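Local coordinates for protein HI1317 (Haemophilus influenzae, PDB 1JOV) that probably interconverts the alpha and beta anomers of glucose 6-phosphate, at residues M200-L205 with S221-W226. Residues are numbered along the deposited sequence; the frame is centred on the assembly and turned at random.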
ATOM      1  N   MET A 200       6.350 -15.174  -6.697  1.00 34.25           N
ATOM      2  CA  MET A 200       5.570 -13.917  -6.679  1.00 36.26           C
ATOM      3  C   MET A 200       4.228 -13.974  -5.954  1.00 42.27           C
ATOM      4  O   MET A 200       3.487 -12.977  -5.941  1.00 33.94           O
ATOM      5  CB  MET A 200       5.396 -13.410  -8.105  1.00 38.18           C
ATOM      6  CG  MET A 200       6.736 -13.011  -8.713  1.00 46.68           C
ATOM      7  SD  MET A 200       7.606 -11.636  -7.868  1.00 45.37           S
ATOM      8  CE  MET A 200       6.802 -10.348  -8.595  1.00 33.67           C
ATOM      9  N   GLN A 201       3.909 -15.116  -5.337  1.00 37.15           N
ATOM     10  CA  GLN A 201       2.679 -15.211  -4.567  1.00 38.18           C
ATOM     11  C   GLN A 201       2.931 -15.498  -3.092  1.00 41.30           C
ATOM     12  O   GLN A 201       3.763 -16.327  -2.737  1.00 49.12           O
ATOM     13  CB  GLN A 201       1.739 -16.234  -5.200  1.00 43.57           C
ATOM     14  CG  GLN A 201       1.485 -15.983  -6.676  1.00 41.05           C
ATOM     15  CD  GLN A 201       0.290 -16.765  -7.190  1.00 74.17           C
ATOM     16  OE1 GLN A 201      -0.747 -16.803  -6.532  1.00 59.84           O
ATOM     17  NE2 GLN A 201       0.432 -17.393  -8.362  1.00 83.64           N
ATOM     18  N   ASN A 202       2.249 -14.781  -2.239  1.00 29.07           N
ATOM     19  CA  ASN A 202       2.281 -15.035  -0.809  1.00 22.75           C
ATOM     20  C   ASN A 202       0.900 -14.669  -0.330  1.00 29.40           C
ATOM     21  O   ASN A 202       0.166 -13.985  -1.033  1.00 33.82           O
ATOM     22  CB  ASN A 202       3.376 -14.266  -0.092  1.00 30.92           C
ATOM     23  CG  ASN A 202       3.590 -12.906  -0.707  1.00 32.85           C
ATOM     24  OD1 ASN A 202       2.679 -12.091  -0.763  1.00 31.05           O
ATOM     25  ND2 ASN A 202       4.823 -12.662  -1.163  1.00 29.44           N
ATOM     26  N   GLN A 203       0.549 -15.126   0.851  1.00 31.99           N
ATOM     27  CA  GLN A 203      -0.821 -14.849   1.281  1.00 36.53           C
ATOM     28  C   GLN A 203      -0.889 -14.660   2.774  1.00 30.28           C
ATOM     29  O   GLN A 203       0.035 -15.020   3.494  1.00 35.95           O
ATOM     30  CB  GLN A 203      -1.848 -15.821   0.673  1.00 45.26           C
ATOM     31  CG  GLN A 203      -1.621 -17.273   0.834  1.00 57.91           C
ATOM     32  CD  GLN A 203      -0.610 -17.843  -0.145  1.00 43.28           C
ATOM     33  OE1 GLN A 203      -0.575 -17.490  -1.344  1.00 43.67           O
ATOM     34  NE2 GLN A 203       0.221 -18.731   0.360  1.00 37.76           N
ATOM     35  N   ILE A 204      -1.917 -13.980   3.261  1.00 25.96           N
ATOM     36  CA  ILE A 204      -1.971 -13.701   4.653  1.00 30.51           C
ATOM     37  C   ILE A 204      -3.223 -14.329   5.193  1.00 38.70           C
ATOM     38  O   ILE A 204      -4.330 -13.956   4.841  1.00 31.99           O
ATOM     39  CB  ILE A 204      -2.086 -12.190   4.823  1.00 36.82           C
ATOM     40  CG1 ILE A 204      -0.777 -11.486   4.449  1.00 31.14           C
ATOM     41  CG2 ILE A 204      -2.489 -11.904   6.223  1.00 27.43           C
ATOM     42  CD1 ILE A 204      -0.886  -9.844   4.527  1.00 32.24           C
ATOM     43  N   LEU A 205      -3.013 -15.329   6.018  1.00 36.89           N
ATOM     44  CA  LEU A 205      -4.094 -16.049   6.625  1.00 36.52           C
ATOM     45  C   LEU A 205      -4.515 -15.360   7.895  1.00 25.73           C
ATOM     46  O   LEU A 205      -3.692 -15.152   8.795  1.00 34.93           O
ATOM     47  CB  LEU A 205      -3.675 -17.487   6.901  1.00 35.32           C
ATOM     48  CG  LEU A 205      -4.717 -18.434   7.486  1.00 59.77           C
ATOM     49  CD1 LEU A 205      -6.037 -18.282   6.753  1.00 54.67           C
ATOM     50  CD2 LEU A 205      -4.226 -19.872   7.405  1.00 48.77           C
ATOM     51  N   SER A 221      11.399  -7.459  -6.441  1.00 21.62           N
ATOM     52  CA  SER A 221      12.674  -8.098  -6.211  1.00 24.43           C
ATOM     53  C   SER A 221      12.757  -8.445  -4.718  1.00 28.25           C
ATOM     54  O   SER A 221      13.420  -9.422  -4.364  1.00 28.11           O
ATOM     55  CB  SER A 221      13.843  -7.224  -6.674  1.00 21.16           C
ATOM     56  OG  SER A 221      13.755  -5.926  -6.111  1.00 26.38           O
ATOM     57  N   GLN A 222      12.099  -7.659  -3.876  1.00 23.63           N
ATOM     58  CA  GLN A 222      12.138  -7.797  -2.418  1.00 22.06           C
ATOM     59  C   GLN A 222      10.706  -7.777  -1.884  1.00 25.41           C
ATOM     60  O   GLN A 222       9.826  -7.142  -2.495  1.00 24.89           O
ATOM     61  CB  GLN A 222      12.882  -6.709  -1.667  1.00 23.27           C
ATOM     62  CG  GLN A 222      14.414  -6.955  -1.594  1.00 25.23           C
ATOM     63  CD  GLN A 222      15.040  -6.993  -2.979  1.00 35.77           C
ATOM     64  OE1 GLN A 222      15.797  -7.909  -3.345  1.00 32.18           O
ATOM     65  NE2 GLN A 222      14.723  -6.003  -3.746  1.00 19.52           N
ATOM     66  N   PHE A 223      10.458  -8.428  -0.780  1.00 23.85           N
ATOM     67  CA  PHE A 223       9.164  -8.373  -0.090  1.00 31.81           C
ATOM     68  C   PHE A 223       9.496  -8.010   1.344  1.00 28.51           C
ATOM     69  O   PHE A 223      10.264  -8.713   1.986  1.00 28.10           O
ATOM     70  CB  PHE A 223       8.364  -9.698  -0.077  1.00 27.76           C
ATOM     71  CG  PHE A 223       7.829 -10.167  -1.377  1.00 31.71           C
ATOM     72  CD1 PHE A 223       7.074  -9.291  -2.177  1.00 24.46           C
ATOM     73  CD2 PHE A 223       8.025 -11.482  -1.811  1.00 22.58           C
ATOM     74  CE1 PHE A 223       6.575  -9.687  -3.393  1.00 32.04           C
ATOM     75  CE2 PHE A 223       7.534 -11.900  -3.032  1.00 38.33           C
ATOM     76  CZ  PHE A 223       6.826 -10.997  -3.809  1.00 48.93           C
ATOM     77  N   VAL A 224       8.936  -6.915   1.862  1.00 20.81           N
ATOM     78  CA  VAL A 224       9.249  -6.477   3.206  1.00 23.65           C
ATOM     79  C   VAL A 224       8.074  -6.849   4.152  1.00 24.60           C
ATOM     80  O   VAL A 224       6.890  -6.521   3.901  1.00 22.66           O
ATOM     81  CB  VAL A 224       9.498  -4.945   3.206  1.00 23.42           C
ATOM     82  CG1 VAL A 224       9.778  -4.383   4.609  1.00 28.06           C
ATOM     83  CG2 VAL A 224      10.674  -4.543   2.287  1.00 21.93           C
ATOM     84  N   LEU A 225       8.358  -7.570   5.229  1.00 20.99           N
ATOM     85  CA  LEU A 225       7.276  -7.958   6.130  1.00 27.96           C
ATOM     86  C   LEU A 225       7.516  -7.132   7.353  1.00 31.09           C
ATOM     87  O   LEU A 225       8.632  -7.155   7.877  1.00 29.33           O
ATOM     88  CB  LEU A 225       7.385  -9.436   6.460  1.00 25.02           C
ATOM     89  CG  LEU A 225       6.294 -10.000   7.374  1.00 33.56           C
ATOM     90  CD1 LEU A 225       4.924  -9.957   6.726  1.00 26.82           C
ATOM     91  CD2 LEU A 225       6.701 -11.476   7.688  1.00 25.37           C
ATOM     92  N   TRP A 226       6.492  -6.375   7.809  1.00 24.78           N
ATOM     93  CA  TRP A 226       6.699  -5.412   8.908  1.00 23.75           C
ATOM     94  C   TRP A 226       5.497  -5.230   9.851  1.00 27.42           C
ATOM     95  O   TRP A 226       4.391  -5.043   9.406  1.00 24.20           O
ATOM     96  CB  TRP A 226       6.982  -4.021   8.393  1.00 25.86           C
ATOM     97  CG  TRP A 226       7.130  -2.968   9.445  1.00 26.25           C
ATOM     98  CD1 TRP A 226       8.045  -2.932  10.487  1.00 30.85           C
ATOM     99  CD2 TRP A 226       6.259  -1.836   9.654  1.00 25.89           C
ATOM    100  NE1 TRP A 226       7.846  -1.815  11.255  1.00 30.05           N
ATOM    101  CE2 TRP A 226       6.771  -1.107  10.749  1.00 30.86           C
ATOM    102  CE3 TRP A 226       5.150  -1.304   8.947  1.00 25.55           C
ATOM    103  CZ2 TRP A 226       6.161   0.045  11.213  1.00 21.63           C
ATOM    104  CZ3 TRP A 226       4.539  -0.143   9.413  1.00 28.18           C
ATOM    105  CH2 TRP A 226       5.057   0.546  10.505  1.00 22.93           C
TER
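Phe223 carries its ring beside its own backbone N and anti to its carbonyl carbon (chi1 -68°), which sends it out from strand 222-227 to meet the side chain of Asn202. The latter comes from the opposing strand 201-206, its CG lodged between backbone N and carbonyl carbon (chi1 35°), and the two side chains approach from opposite directions between two antiparallel sheets of the epimerase beta-sandwich. Asn202 ND2 sits over one face of the ring, 3.4 Å above its plane and displaced toward the rim, where Phe223 CE2 is its nearest atom at 3.4 Å. The amide stands almost upright on the ring, the two planes being 86° apart. Its other end is fixed by His217 on the adjoining strand 211-218: Asn202 OD1 is hydrogen-bonded to His217 NE2, and the imidazole also meets the Phe223 ring. The Phe223 side chain lies about 6 Å from that of Glu248, a predicted active-site residue. Met200 adds a more peripheral Met-aromatic contact. Folded at both chi2 and chi3, its side chain crosses that of Phe223 at about a right angle and brings SD within 4.2 Å of Phe223 CZ, in an oblique approach 5.4 Å from the ring centroid. A buried amide thus has its oxygen satisfied by histidine while its nitrogen faces an aromatic pi cloud, a setting consistent with a weak N-H...pi attraction.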